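Local coordinates for protein putative sodium:solute symporter (Proteus mirabilis, PDB 5NV9) that carries the sialic acid N-acetylneuraminic acid into the cell, driven by the inward gradient of sodium ions, at residues Q226-W229 / S234-P237; F15-A20 / I332-F337; Y111-A114 / S120-F123; D37-G42 / K375-V380; F99-K104 / K268-T273. All coordinates share one frame; numbering follows the deposited sequence.

The five contacts are spread through the helical bundle of a LeuT-fold symporter. Interactions 1 and 4, with centres about 44 Å apart, lie on opposite sides of the chain's centre, at its periplasmic and cytoplasmic ends respectively. Interaction 2 joins helices 8-29 and 328-361 beside the sodium sites; its segments alternate along the chain with those of interaction 4, whose helices 35-40 and 370-398 come next in sequence. Interaction 3 closes before interaction 1 opens, and both fall between the segments of interaction 2. Interactions 3, 4 and 5 lie together toward the cytoplasmic side: interaction 5 touches 3 (Phe-99 on Tyr-111) and 4 (Lys-104 on Arg-40), which do not touch each other.

Interaction 1: Q226-W229 / S234-P237; sequences QWRW and STIP
The backbone of 226-229 passes over the start of helix 236-253 with the end-to-end directions of the two segments 68° apart, and Gln-226 O accepts a nearly straight bond from Ile-236 N (2.9 Å, 172° at the hydrogen). This is the N-terminal entry of a transmembrane helix, with Thr-235 at the N-cap position and the periplasmic loop folded back on it. Thr-235 OG1 sits between its own backbone N and carbonyl carbon (chi1 64°) and donates to Arg-228 O at 3.0 Å, nearly in line with the C=O bond. Its methyl CG2 lies over the centre of one face of the Arg-228 guanidinium, 3.5 Å above the plane. Arg-228 NH2 donates to Gln-226 OE1, which lies close to the guanidinium plane, although the donor is tilted from the amide plane; NH1 forms a salt bridge with Asp-233. On the Trp-227 side, Ile-236 CG2 meets the edge of the ring at 3.4 Å from CE3, and Pro-237 CG lies above one face, near the rim. Pro-237 CB approaches Trp-229 CE3 to 3.6 Å. A water bridges Gln-226 NE2 (3.1 Å), from which it accepts, and Ser-234 O (2.9 Å), to which it donates.

Interaction 2: F15-A20 / I332-F337; sequences FGYLAA and IIAAIF
Ala-334 is the first residue of 332-337 to meet helix 8-29: its CB rests 3.8 Å from Tyr-17 CB, with Tyr-17 CG scarcely farther away. At this point the backbones come nearest, the CA atoms of Tyr-17 and Ala-334 being 6.4 Å apart. Tyr-17 carries CG anti to its N (chi1 153°), which lays the ring along the other helix; the carbonyl oxygen of Ala-334 stands over the centre of one ring face, 4.0 Å above the plane. Three residues on, Phe-337 completes the contact. Its CB touches Tyr-17 CE2 at 3.8 Å, approaching the ring obliquely, and its own ring swings the other way to meet Leu-18, where CD2 of Phe-337 lies 4.1 Å from CD2 of Leu-18. Helix 328-361 is a core helix of the LeuT fold that carries sodium ligands; helix 8-29 is an extra N-terminal helix packed against it, as in other SSF members. Their axes run 36° apart in direction at a closest approach of 9.8 Å. No hydrogen bond crosses between the segments. The phenol oxygen of Tyr-17 is instead engaged by Gln-341, farther along helix 328-361, and by Gln-185 of helix 155-203, which ties three helices together at one hydroxyl. The tyrosine side chain lies about 7 Å from that of Ser-342, a ligand of both sodium ions, and about 9 Å from a bound sodium. Helix 155-203 also flanks the apolar part, with Leu-165 against Leu-18 and Ile-162 against Phe-337.

Interaction 3: Y111-A114 / S120-F123; sequences YLEA and SRLF
Glu-113 and Arg-121 both place CG anti to the backbone N (chi1 173° and 159°), and both chains run on extended, which brings carboxylate and guanidinium together. There Arg-121 NH1 donates to Glu-113 OE1 at 2.8 Å in a bent salt bridge. The carboxylate oxygen is met on its anti side, somewhat out of its plane, and the two flat groups are turned 65° against each other, so the pair is joined through one oxygen and one nitrogen instead of a two-bond, coplanar fork. Each charge has a second partner: Glu-113 OE1 also takes a salt bridge from Arg-362, just past helix 328-361, and Arg-121 NE reaches Asp-358 near the cytoplasmic end of that helix. The chain Asp-358, Arg-121, Glu-113, Arg-362 alternates acid and base, which probably keeps all four side chains charged. The stems also touch: Glu-113 CB packs on Arg-121 CD at 3.6 Å. The contact is a helix-helix junction on the cytoplasmic side of the LeuT fold, where the short helix 110-115, joined by a brief turn, packs against the first turn of the transmembrane helix 118-151; the CA atoms of Leu-112 and Arg-121 are 4.9 Å apart. Helix 415-427 adds Phe-422 on Leu-112 and Leu-421 on Ser-120. Leu-112 fills the space between the two backbones. Its CB faces Ser-120 CB at 4.1 Å and Arg-121 N at 3.9 Å, and its CD1 methyl comes to 3.4 Å from Ser-120 O.

Interaction 4: D37-G42 / K375-V380; sequences DYFRGG and KVAKLV
The rings of Tyr-38 and Phe-39 converge on the methyl of Ala-377, each meeting it obliquely. Phe-39 CZ comes to 3.2 Å from Ala-377 CB, a very short, possibly strained approach, and Tyr-38 CD2 lies 3.8 Å from the same methyl. The two rings also pack on one another: Tyr-38 CD2 stands 3.8 Å above one face of Phe-39, toward its rim, while Phe-39 CE1 lies at the edge of the tyrosine ring, in its plane. Different first torsions part these neighbours, with CG of Tyr-38 anti to the backbone N (chi1 -155°) and CG of Phe-39 anti to the carbonyl carbon (chi1 -61°). Farther out, Lys-378 crosses the tyrosine at about a right angle, its CG 3.6 Å from Tyr-38 OH. The lysine chain bends at chi3 and chi4 and ends at Trp-171, with which it makes a cation-pi contact; the Tyr-38 hydroxyl is hydrogen-bonded to the carbonyl oxygen of that same tryptophan. No hydrogen bond joins the two segments directly. Ser-352 of helix 328-361 lies against Phe-39 and bonds to Ala-377 O, drawing a third helix into the contact. The Phe-39 side chain is about 12 Å from a bound sodium ion. An aromatic pair closing on an alanine thus joins helix 35-40, which precedes the first core helix of the LeuT fold, to helix 370-398 on the cytoplasmic side.

Interaction 5: F99-K104 / K268-T273; sequences FFRKLK and KETKRT
Arg-101 and Thr-270 alone carry this small contact, which buries 77 Å² in all. Thr-270 OG1 lies over one face of the arginine's guanidinium, 3.2 Å above the plane and toward its rim, with Arg-101 NH1 the nearest atom at 3.3 Å. Because the oxygen sits above the flat group and not at its edge, the N-H bonds do not aim at it and no hydrogen bond is formed. The arginine chain is bent at chi3 (71°), which turns the guanidinium across the threonine oxygen while the two side chains run past each other in opposite directions. What holds this buried side in place comes from the turn ahead of helix 267-301: Arg-101 NH1 donates to the carbonyl oxygens of Tyr-261 and Thr-264, and Thr-270 OG1 is bonded to Ser-266 O and to the Thr-264 hydroxyl. Both groups are fixed by the same short piece of chain, which is consistent with their closeness without a direct bond. Around this one close pair the contact is loose: 9.7 Å separates the CA atoms of Arg-101 and Thr-270, and the exposed Lys-268, Lys-271 and Arg-272 point elsewhere. Arg-272 NH1 instead bridges to Glu-269 OE2 at 2.9 Å, while Glu-269 OE1 bonds to Gly-47 N, tying helix 267-301 to the first core helix. On the other segment the chain leaves helix 89-102 at Lys-104, whose positive phi accompanies two bonds back into the last turn. The contact joins a Schellman-capped helix end to the start of a transmembrane helix on the cytoplasmic side of the LeuT fold.

Interaction 1: Q226-W229 / S234-P237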
# COMPACT_ATOMS: atom_id res chain seq x y z
N GLN A 226 -24.37 -11.01 6.84
CA GLN A 226 -23.13 -10.43 7.34
C GLN A 226 -23.30 -9.14 8.16
O GLN A 226 -22.30 -8.54 8.58
CB GLN A 226 -22.20 -10.20 6.18
CG GLN A 226 -21.80 -11.50 5.55
CD GLN A 226 -21.00 -12.36 6.49
OE1 GLN A 226 -21.49 -13.36 7.04
NE2 GLN A 226 -19.76 -11.95 6.73
N TRP A 227 -24.53 -8.69 8.39
CA TRP A 227 -24.74 -7.55 9.27
C TRP A 227 -24.96 -8.14 10.68
O TRP A 227 -26.09 -8.38 11.09
CB TRP A 227 -25.92 -6.67 8.81
CG TRP A 227 -26.12 -5.49 9.72
CD1 TRP A 227 -27.12 -5.34 10.64
CD2 TRP A 227 -25.30 -4.31 9.82
NE1 TRP A 227 -26.98 -4.13 11.30
CE2 TRP A 227 -25.88 -3.48 10.83
CE3 TRP A 227 -24.15 -3.86 9.17
CZ2 TRP A 227 -25.33 -2.26 11.20
CZ3 TRP A 227 -23.61 -2.62 9.54
CH2 TRP A 227 -24.21 -1.85 10.55
N ARG A 228 -23.87 -8.36 11.41
CA ARG A 228 -23.95 -8.98 12.71
C ARG A 228 -22.65 -8.72 13.37
O ARG A 228 -21.65 -8.63 12.70
CB ARG A 228 -24.18 -10.49 12.60
CG ARG A 228 -23.12 -11.26 11.86
CD ARG A 228 -23.43 -12.75 11.80
NE ARG A 228 -22.53 -13.34 10.79
CZ ARG A 228 -21.39 -14.02 11.01
NH1 ARG A 228 -20.98 -14.33 12.22
NH2 ARG A 228 -20.65 -14.42 9.99
N TRP A 229 -22.65 -8.55 14.69
CA TRP A 229 -21.40 -8.45 15.43
C TRP A 229 -20.67 -9.81 15.46
O TRP A 229 -21.31 -10.88 15.55
CB TRP A 229 -21.65 -7.96 16.90
CG TRP A 229 -20.35 -7.64 17.49
CD1 TRP A 229 -19.64 -8.37 18.42
CD2 TRP A 229 -19.49 -6.56 17.08
NE1 TRP A 229 -18.39 -7.78 18.63
CE2 TRP A 229 -18.28 -6.68 17.83
CE3 TRP A 229 -19.62 -5.52 16.16
CZ2 TRP A 229 -17.24 -5.77 17.70
CZ3 TRP A 229 -18.57 -4.64 16.02
CH2 TRP A 229 -17.39 -4.77 16.79
N SER A 234 -15.34 -11.90 9.77
CA SER A 234 -15.15 -10.68 9.05
C SER A 234 -16.47 -10.18 8.52
O SER A 234 -16.65 -10.01 7.33
CB SER A 234 -14.16 -10.89 7.87
OG SER A 234 -12.85 -11.15 8.40
N THR A 235 -17.35 -9.88 9.44
CA THR A 235 -18.67 -9.33 9.13
C THR A 235 -18.55 -7.83 8.80
O THR A 235 -17.47 -7.23 8.89
CB THR A 235 -19.54 -9.55 10.36
OG1 THR A 235 -18.99 -8.79 11.42
CG2 THR A 235 -19.54 -11.09 10.76
N ILE A 236 -19.67 -7.23 8.44
CA ILE A 236 -19.71 -5.85 8.02
C ILE A 236 -19.26 -4.86 9.11
O ILE A 236 -18.48 -3.95 8.84
CB ILE A 236 -21.11 -5.49 7.44
CG1 ILE A 236 -21.30 -6.13 6.04
CG2 ILE A 236 -21.24 -3.98 7.37
CD1 ILE A 236 -22.76 -6.35 5.63
N PRO A 237 -19.79 -4.99 10.34
CA PRO A 237 -19.26 -4.16 11.45
C PRO A 237 -17.75 -4.34 11.73
O PRO A 237 -17.03 -3.35 11.90
CB PRO A 237 -20.07 -4.64 12.66
CG PRO A 237 -21.33 -5.18 12.07
CD PRO A 237 -20.95 -5.80 10.76
O HOH W 1 -18.74 -9.28 5.51

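Interaction 2: F15-A20 / I332-F337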
# COMPACT_ATOMS: atom_id res chain seq x y z
N PHE A 15 7.80 -5.99 -22.34
CA PHE A 15 9.15 -5.40 -22.36
C PHE A 15 9.19 -3.97 -22.82
O PHE A 15 10.07 -3.22 -22.42
CB PHE A 15 10.12 -6.27 -23.14
CG PHE A 15 10.64 -7.42 -22.34
CD1 PHE A 15 9.89 -8.55 -22.15
CD2 PHE A 15 11.87 -7.34 -21.72
CE1 PHE A 15 10.37 -9.61 -21.41
CE2 PHE A 15 12.36 -8.38 -20.97
CZ PHE A 15 11.60 -9.53 -20.81
N GLY A 16 8.23 -3.57 -23.64
CA GLY A 16 8.02 -2.16 -23.91
C GLY A 16 7.64 -1.37 -22.65
O GLY A 16 8.16 -0.26 -22.40
N TYR A 17 6.71 -1.92 -21.89
CA TYR A 17 6.31 -1.30 -20.63
C TYR A 17 7.52 -1.16 -19.66
O TYR A 17 7.77 -0.10 -19.06
CB TYR A 17 5.25 -2.15 -19.92
CG TYR A 17 5.29 -1.95 -18.37
CD1 TYR A 17 4.69 -0.84 -17.78
CD2 TYR A 17 5.93 -2.83 -17.56
CE1 TYR A 17 4.71 -0.65 -16.40
CE2 TYR A 17 5.96 -2.66 -16.16
CZ TYR A 17 5.37 -1.55 -15.58
OH TYR A 17 5.39 -1.34 -14.22
N LEU A 18 8.28 -2.24 -19.52
CA LEU A 18 9.49 -2.23 -18.66
C LEU A 18 10.56 -1.22 -19.10
O LEU A 18 11.18 -0.54 -18.25
CB LEU A 18 10.07 -3.62 -18.55
CG LEU A 18 9.23 -4.69 -17.88
CD1 LEU A 18 9.84 -6.09 -17.99
CD2 LEU A 18 9.06 -4.36 -16.39
N ALA A 19 10.79 -1.12 -20.41
CA ALA A 19 11.72 -0.18 -20.97
C ALA A 19 11.22 1.23 -20.73
O ALA A 19 12.01 2.14 -20.51
CB ALA A 19 11.88 -0.43 -22.46
N ALA A 20 9.91 1.45 -20.80
CA ALA A 20 9.37 2.79 -20.58
C ALA A 20 9.60 3.24 -19.12
O ALA A 20 9.80 4.43 -18.84
CB ALA A 20 7.86 2.78 -20.87
N ILE A 332 -2.36 -6.47 -20.07
CA ILE A 332 -2.91 -6.81 -18.74
C ILE A 332 -1.84 -7.35 -17.81
O ILE A 332 -1.80 -6.98 -16.65
CB ILE A 332 -4.03 -7.83 -18.87
CG1 ILE A 332 -5.19 -7.24 -19.71
CG2 ILE A 332 -4.58 -8.23 -17.48
CD1 ILE A 332 -5.67 -5.88 -19.24
N ILE A 333 -0.95 -8.19 -18.30
CA ILE A 333 0.24 -8.56 -17.56
C ILE A 333 1.11 -7.36 -17.21
O ILE A 333 1.57 -7.29 -16.09
CB ILE A 333 1.08 -9.63 -18.25
CG1 ILE A 333 0.35 -10.97 -18.38
CG2 ILE A 333 2.38 -9.87 -17.53
CD1 ILE A 333 -0.86 -11.22 -17.52
N ALA A 334 1.33 -6.43 -18.13
CA ALA A 334 2.07 -5.23 -17.81
C ALA A 334 1.34 -4.45 -16.71
O ALA A 334 2.01 -3.85 -15.87
CB ALA A 334 2.28 -4.38 -19.03
N ALA A 335 -0.02 -4.43 -16.72
CA ALA A 335 -0.81 -3.73 -15.70
C ALA A 335 -0.70 -4.36 -14.27
O ALA A 335 -0.73 -3.68 -13.29
CB ALA A 335 -2.27 -3.62 -16.12
N ILE A 336 -0.57 -5.67 -14.20
CA ILE A 336 -0.27 -6.37 -12.96
C ILE A 336 1.15 -6.06 -12.50
O ILE A 336 1.37 -5.77 -11.34
CB ILE A 336 -0.45 -7.90 -13.14
CG1 ILE A 336 -1.93 -8.23 -13.37
CG2 ILE A 336 0.14 -8.67 -11.97
CD1 ILE A 336 -2.19 -9.70 -13.73
N PHE A 337 2.12 -6.13 -13.39
CA PHE A 337 3.42 -5.56 -13.08
C PHE A 337 3.29 -4.11 -12.57
O PHE A 337 3.95 -3.73 -11.61
CB PHE A 337 4.35 -5.58 -14.27
CG PHE A 337 5.11 -6.86 -14.46
CD1 PHE A 337 4.45 -8.06 -14.80
CD2 PHE A 337 6.50 -6.86 -14.40
CE1 PHE A 337 5.17 -9.21 -15.04
CE2 PHE A 337 7.23 -8.02 -14.65
CZ PHE A 337 6.57 -9.19 -14.98

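Interaction 3: Y111-A114 / S120-F123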
# COMPACT_ATOMS: atom_id res chain seq x y z
N TYR A 111 7.48 14.34 13.08
CA TYR A 111 6.39 14.92 13.85
C TYR A 111 6.39 14.38 15.32
O TYR A 111 6.18 15.16 16.26
CB TYR A 111 5.02 14.67 13.19
CG TYR A 111 3.88 14.93 14.12
CD1 TYR A 111 3.46 16.23 14.35
CD2 TYR A 111 3.26 13.87 14.84
CE1 TYR A 111 2.45 16.50 15.26
CE2 TYR A 111 2.27 14.13 15.77
CZ TYR A 111 1.86 15.44 15.97
OH TYR A 111 0.84 15.71 16.86
N LEU A 112 6.62 13.06 15.48
CA LEU A 112 6.57 12.41 16.78
C LEU A 112 7.68 12.89 17.73
O LEU A 112 7.43 12.99 18.93
CB LEU A 112 6.60 10.89 16.68
CG LEU A 112 5.44 10.18 15.93
CD1 LEU A 112 5.69 8.68 15.84
CD2 LEU A 112 4.07 10.48 16.54
N GLU A 113 8.85 13.23 17.21
CA GLU A 113 9.87 13.83 18.03
C GLU A 113 9.46 15.25 18.36
O GLU A 113 9.56 15.65 19.53
CB GLU A 113 11.27 13.79 17.43
CG GLU A 113 12.28 14.57 18.25
CD GLU A 113 13.71 14.11 18.11
OE1 GLU A 113 14.08 13.44 17.12
OE2 GLU A 113 14.48 14.39 19.05
N ALA A 114 8.99 16.02 17.40
CA ALA A 114 8.51 17.37 17.69
C ALA A 114 7.38 17.43 18.72
O ALA A 114 7.33 18.34 19.52
CB ALA A 114 8.06 18.06 16.42
N SER A 120 9.45 7.92 20.53
CA SER A 120 8.27 7.65 19.79
C SER A 120 8.64 7.71 18.32
O SER A 120 8.07 6.96 17.53
CB SER A 120 7.20 8.72 20.06
OG SER A 120 6.52 8.50 21.29
N ARG A 121 9.50 8.65 17.96
CA ARG A 121 9.90 8.78 16.56
C ARG A 121 10.57 7.51 16.07
O ARG A 121 10.17 6.98 15.06
CB ARG A 121 10.78 10.01 16.37
CG ARG A 121 11.64 10.01 15.14
CD ARG A 121 12.30 11.36 15.04
NE ARG A 121 12.98 11.51 13.76
CZ ARG A 121 13.82 12.51 13.45
NH1 ARG A 121 14.12 13.46 14.30
NH2 ARG A 121 14.34 12.58 12.25
N LEU A 122 11.56 7.01 16.82
CA LEU A 122 12.28 5.83 16.44
C LEU A 122 11.50 4.53 16.48
O LEU A 122 11.73 3.59 15.62
CB LEU A 122 13.52 5.68 17.31
CG LEU A 122 14.65 6.66 17.00
CD1 LEU A 122 15.71 6.58 18.07
CD2 LEU A 122 15.25 6.35 15.65
N PHE A 123 10.60 4.41 17.45
CA PHE A 123 9.76 3.23 17.49
C PHE A 123 8.94 3.18 16.19
O PHE A 123 8.89 2.12 15.54
CB PHE A 123 8.85 3.16 18.69
CG PHE A 123 7.74 2.16 18.55
CD1 PHE A 123 7.96 0.81 18.75
CD2 PHE A 123 6.46 2.57 18.21
CE1 PHE A 123 6.94 -0.10 18.62
CE2 PHE A 123 5.42 1.67 18.01
CZ PHE A 123 5.66 0.32 18.25

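Interaction 4: D37-G42 / K375-V380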
# COMPACT_ATOMS: atom_id res chain seq x y z
N ASP A 37 15.86 16.95 -3.27
CA ASP A 37 15.46 16.42 -4.57
C ASP A 37 14.96 14.99 -4.45
O ASP A 37 13.87 14.70 -4.88
CB ASP A 37 16.57 16.49 -5.61
CG ASP A 37 17.02 17.93 -5.88
OD1 ASP A 37 16.15 18.86 -6.10
OD2 ASP A 37 18.25 18.11 -5.82
N TYR A 38 15.75 14.14 -3.83
CA TYR A 38 15.51 12.71 -3.90
C TYR A 38 14.27 12.25 -3.12
O TYR A 38 13.64 11.27 -3.53
CB TYR A 38 16.75 12.00 -3.39
CG TYR A 38 16.98 10.61 -3.89
CD1 TYR A 38 17.54 10.37 -5.15
CD2 TYR A 38 16.69 9.51 -3.09
CE1 TYR A 38 17.79 9.08 -5.59
CE2 TYR A 38 16.96 8.23 -3.52
CZ TYR A 38 17.47 8.02 -4.78
OH TYR A 38 17.76 6.75 -5.19
N PHE A 39 13.95 12.92 -2.01
CA PHE A 39 12.84 12.54 -1.14
C PHE A 39 11.65 13.51 -1.19
O PHE A 39 10.53 13.09 -0.92
CB PHE A 39 13.32 12.38 0.32
CG PHE A 39 14.38 11.30 0.53
CD1 PHE A 39 14.16 10.02 0.12
CD2 PHE A 39 15.59 11.61 1.12
CE1 PHE A 39 15.09 9.04 0.32
CE2 PHE A 39 16.55 10.64 1.34
CZ PHE A 39 16.30 9.34 0.96
N ARG A 40 11.91 14.80 -1.48
CA ARG A 40 10.86 15.82 -1.47
C ARG A 40 10.56 16.32 -2.89
O ARG A 40 9.56 16.99 -3.10
CB ARG A 40 11.22 16.97 -0.52
CG ARG A 40 11.39 16.49 0.94
CD ARG A 40 11.80 17.58 1.99
NE ARG A 40 11.17 18.85 1.67
CZ ARG A 40 10.06 19.35 2.20
NH1 ARG A 40 9.44 18.78 3.21
NH2 ARG A 40 9.63 20.49 1.74
N GLY A 41 11.39 15.96 -3.87
CA GLY A 41 11.09 16.33 -5.25
C GLY A 41 11.22 17.84 -5.56
O GLY A 41 10.72 18.30 -6.58
N GLY A 42 11.93 18.58 -4.70
CA GLY A 42 12.07 20.02 -4.82
C GLY A 42 10.78 20.83 -4.93
O GLY A 42 10.79 21.91 -5.46
N LYS A 375 24.32 10.25 -1.03
CA LYS A 375 24.90 8.92 -1.10
C LYS A 375 24.12 7.87 -0.31
O LYS A 375 23.86 6.80 -0.81
CB LYS A 375 26.32 8.91 -0.58
CG LYS A 375 27.36 9.26 -1.61
CD LYS A 375 28.74 9.10 -0.98
CE LYS A 375 28.87 7.73 -0.32
NZ LYS A 375 30.27 7.23 -0.30
N VAL A 376 23.80 8.17 0.95
CA VAL A 376 23.12 7.20 1.81
C VAL A 376 21.68 6.97 1.34
O VAL A 376 21.23 5.85 1.37
CB VAL A 376 23.21 7.62 3.31
CG1 VAL A 376 22.46 6.68 4.22
CG2 VAL A 376 24.68 7.66 3.75
N ALA A 377 21.01 8.03 0.88
CA ALA A 377 19.70 7.93 0.24
C ALA A 377 19.70 6.89 -0.87
O ALA A 377 18.83 6.01 -0.89
CB ALA A 377 19.25 9.29 -0.31
N LYS A 378 20.69 6.97 -1.78
CA LYS A 378 20.81 5.98 -2.85
C LYS A 378 21.13 4.58 -2.38
O LYS A 378 20.53 3.61 -2.84
CB LYS A 378 21.83 6.42 -3.88
CG LYS A 378 21.27 7.49 -4.79
CD LYS A 378 22.32 8.06 -5.73
CE LYS A 378 22.64 7.10 -6.87
NZ LYS A 378 21.58 7.10 -7.94
N LEU A 379 22.10 4.47 -1.50
CA LEU A 379 22.57 3.19 -0.97
C LEU A 379 21.46 2.37 -0.32
O LEU A 379 21.34 1.17 -0.55
CB LEU A 379 23.63 3.48 0.09
CG LEU A 379 24.31 2.26 0.69
CD1 LEU A 379 24.90 1.34 -0.39
CD2 LEU A 379 25.35 2.73 1.69
N VAL A 380 20.59 3.04 0.44
CA VAL A 380 19.57 2.31 1.15
C VAL A 380 18.50 1.74 0.22
O VAL A 380 17.89 0.72 0.51
CB VAL A 380 18.98 3.15 2.29
CG1 VAL A 380 17.79 2.44 2.91
CG2 VAL A 380 20.03 3.41 3.33

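Interaction 5: F99-K104 / K268-T273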
# COMPACT_ATOMS: atom_id res chain seq x y z
N PHE A 99 0.67 20.11 9.97
CA PHE A 99 1.88 19.83 10.77
C PHE A 99 3.00 19.32 9.92
O PHE A 99 4.14 19.79 10.01
CB PHE A 99 1.60 18.86 11.92
CG PHE A 99 0.82 19.50 13.04
CD1 PHE A 99 -0.54 19.56 13.00
CD2 PHE A 99 1.48 20.07 14.13
CE1 PHE A 99 -1.24 20.18 14.00
CE2 PHE A 99 0.78 20.67 15.14
CZ PHE A 99 -0.58 20.74 15.07
N PHE A 100 2.65 18.38 9.04
CA PHE A 100 3.62 17.74 8.18
C PHE A 100 4.26 18.79 7.26
O PHE A 100 5.48 18.77 7.04
CB PHE A 100 2.96 16.62 7.31
CG PHE A 100 2.57 15.35 8.07
CD1 PHE A 100 3.43 14.75 8.99
CD2 PHE A 100 1.36 14.72 7.83
CE1 PHE A 100 3.05 13.56 9.67
CE2 PHE A 100 0.98 13.55 8.51
CZ PHE A 100 1.82 12.96 9.42
N ARG A 101 3.45 19.66 6.68
CA ARG A 101 3.97 20.65 5.79
C ARG A 101 4.80 21.70 6.51
O ARG A 101 5.85 22.06 6.02
CB ARG A 101 2.86 21.31 4.99
CG ARG A 101 2.39 20.32 3.91
CD ARG A 101 1.34 20.90 2.99
NE ARG A 101 1.93 21.91 2.11
CZ ARG A 101 2.67 21.69 1.02
NH1 ARG A 101 2.98 20.46 0.59
NH2 ARG A 101 3.10 22.73 0.38
N LYS A 102 4.30 22.22 7.64
CA LYS A 102 4.97 23.32 8.31
C LYS A 102 6.28 22.90 8.92
O LYS A 102 7.20 23.71 9.07
CB LYS A 102 4.12 23.92 9.41
CG LYS A 102 3.01 24.77 8.86
CD LYS A 102 2.10 25.19 9.96
CE LYS A 102 0.75 25.57 9.44
NZ LYS A 102 0.86 26.86 8.81
N LEU A 103 6.36 21.63 9.30
CA LEU A 103 7.63 21.09 9.80
C LEU A 103 8.59 20.75 8.68
O LEU A 103 9.68 20.35 8.98
CB LEU A 103 7.43 19.86 10.72
CG LEU A 103 6.70 20.06 12.08
CD1 LEU A 103 6.28 18.71 12.64
CD2 LEU A 103 7.52 20.82 13.11
N LYS A 104 8.20 20.88 7.42
CA LYS A 104 9.10 20.58 6.31
C LYS A 104 9.74 19.20 6.49
O LYS A 104 10.97 19.02 6.40
CB LYS A 104 10.19 21.63 6.18
CG LYS A 104 9.67 23.06 6.10
CD LYS A 104 8.98 23.33 4.78
CE LYS A 104 8.77 24.83 4.58
NZ LYS A 104 7.37 25.13 4.14
N LYS A 268 -2.92 24.39 -1.96
CA LYS A 268 -3.89 24.25 -3.06
C LYS A 268 -3.65 22.96 -3.81
O LYS A 268 -4.60 22.20 -4.11
CB LYS A 268 -3.81 25.41 -4.03
CG LYS A 268 -4.69 25.33 -5.27
CD LYS A 268 -4.43 26.54 -6.17
CE LYS A 268 -5.00 26.31 -7.56
NZ LYS A 268 -5.29 27.59 -8.23
N GLU A 269 -2.37 22.71 -4.11
CA GLU A 269 -1.97 21.51 -4.88
C GLU A 269 -2.07 20.26 -4.00
O GLU A 269 -2.36 19.19 -4.51
CB GLU A 269 -0.55 21.69 -5.44
CG GLU A 269 -0.51 22.64 -6.63
CD GLU A 269 -1.42 22.16 -7.77
OE1 GLU A 269 -1.64 20.93 -7.90
OE2 GLU A 269 -1.98 23.00 -8.52
N THR A 270 -1.85 20.42 -2.68
CA THR A 270 -2.05 19.37 -1.72
C THR A 270 -3.47 18.89 -1.68
O THR A 270 -3.69 17.67 -1.65
CB THR A 270 -1.53 19.78 -0.31
OG1 THR A 270 -0.18 20.29 -0.43
CG2 THR A 270 -1.51 18.62 0.58
N LYS A 271 -4.44 19.81 -1.67
CA LYS A 271 -5.83 19.41 -1.82
C LYS A 271 -6.12 18.62 -3.13
O LYS A 271 -6.89 17.62 -3.17
CB LYS A 271 -6.73 20.66 -1.79
CG LYS A 271 -8.12 20.40 -1.29
CD LYS A 271 -9.13 21.49 -1.67
CE LYS A 271 -8.55 22.87 -1.64
NZ LYS A 271 -8.04 23.27 -0.30
N ARG A 272 -5.53 19.08 -4.21
CA ARG A 272 -5.65 18.36 -5.46
C ARG A 272 -5.12 16.92 -5.39
O ARG A 272 -5.69 16.03 -6.03
CB ARG A 272 -4.97 19.14 -6.58
CG ARG A 272 -5.83 20.31 -6.95
CD ARG A 272 -5.09 21.28 -7.85
NE ARG A 272 -6.04 22.25 -8.36
CZ ARG A 272 -5.78 23.15 -9.31
NH1 ARG A 272 -4.57 23.23 -9.86
NH2 ARG A 272 -6.76 23.96 -9.74
N THR A 273 -4.03 16.71 -4.64
CA THR A 273 -3.54 15.36 -4.40
C THR A 273 -4.66 14.50 -3.74
O THR A 273 -4.96 13.38 -4.20
CB THR A 273 -2.28 15.37 -3.48
OG1 THR A 273 -1.23 16.14 -4.05
CG2 THR A 273 -1.76 13.97 -3.14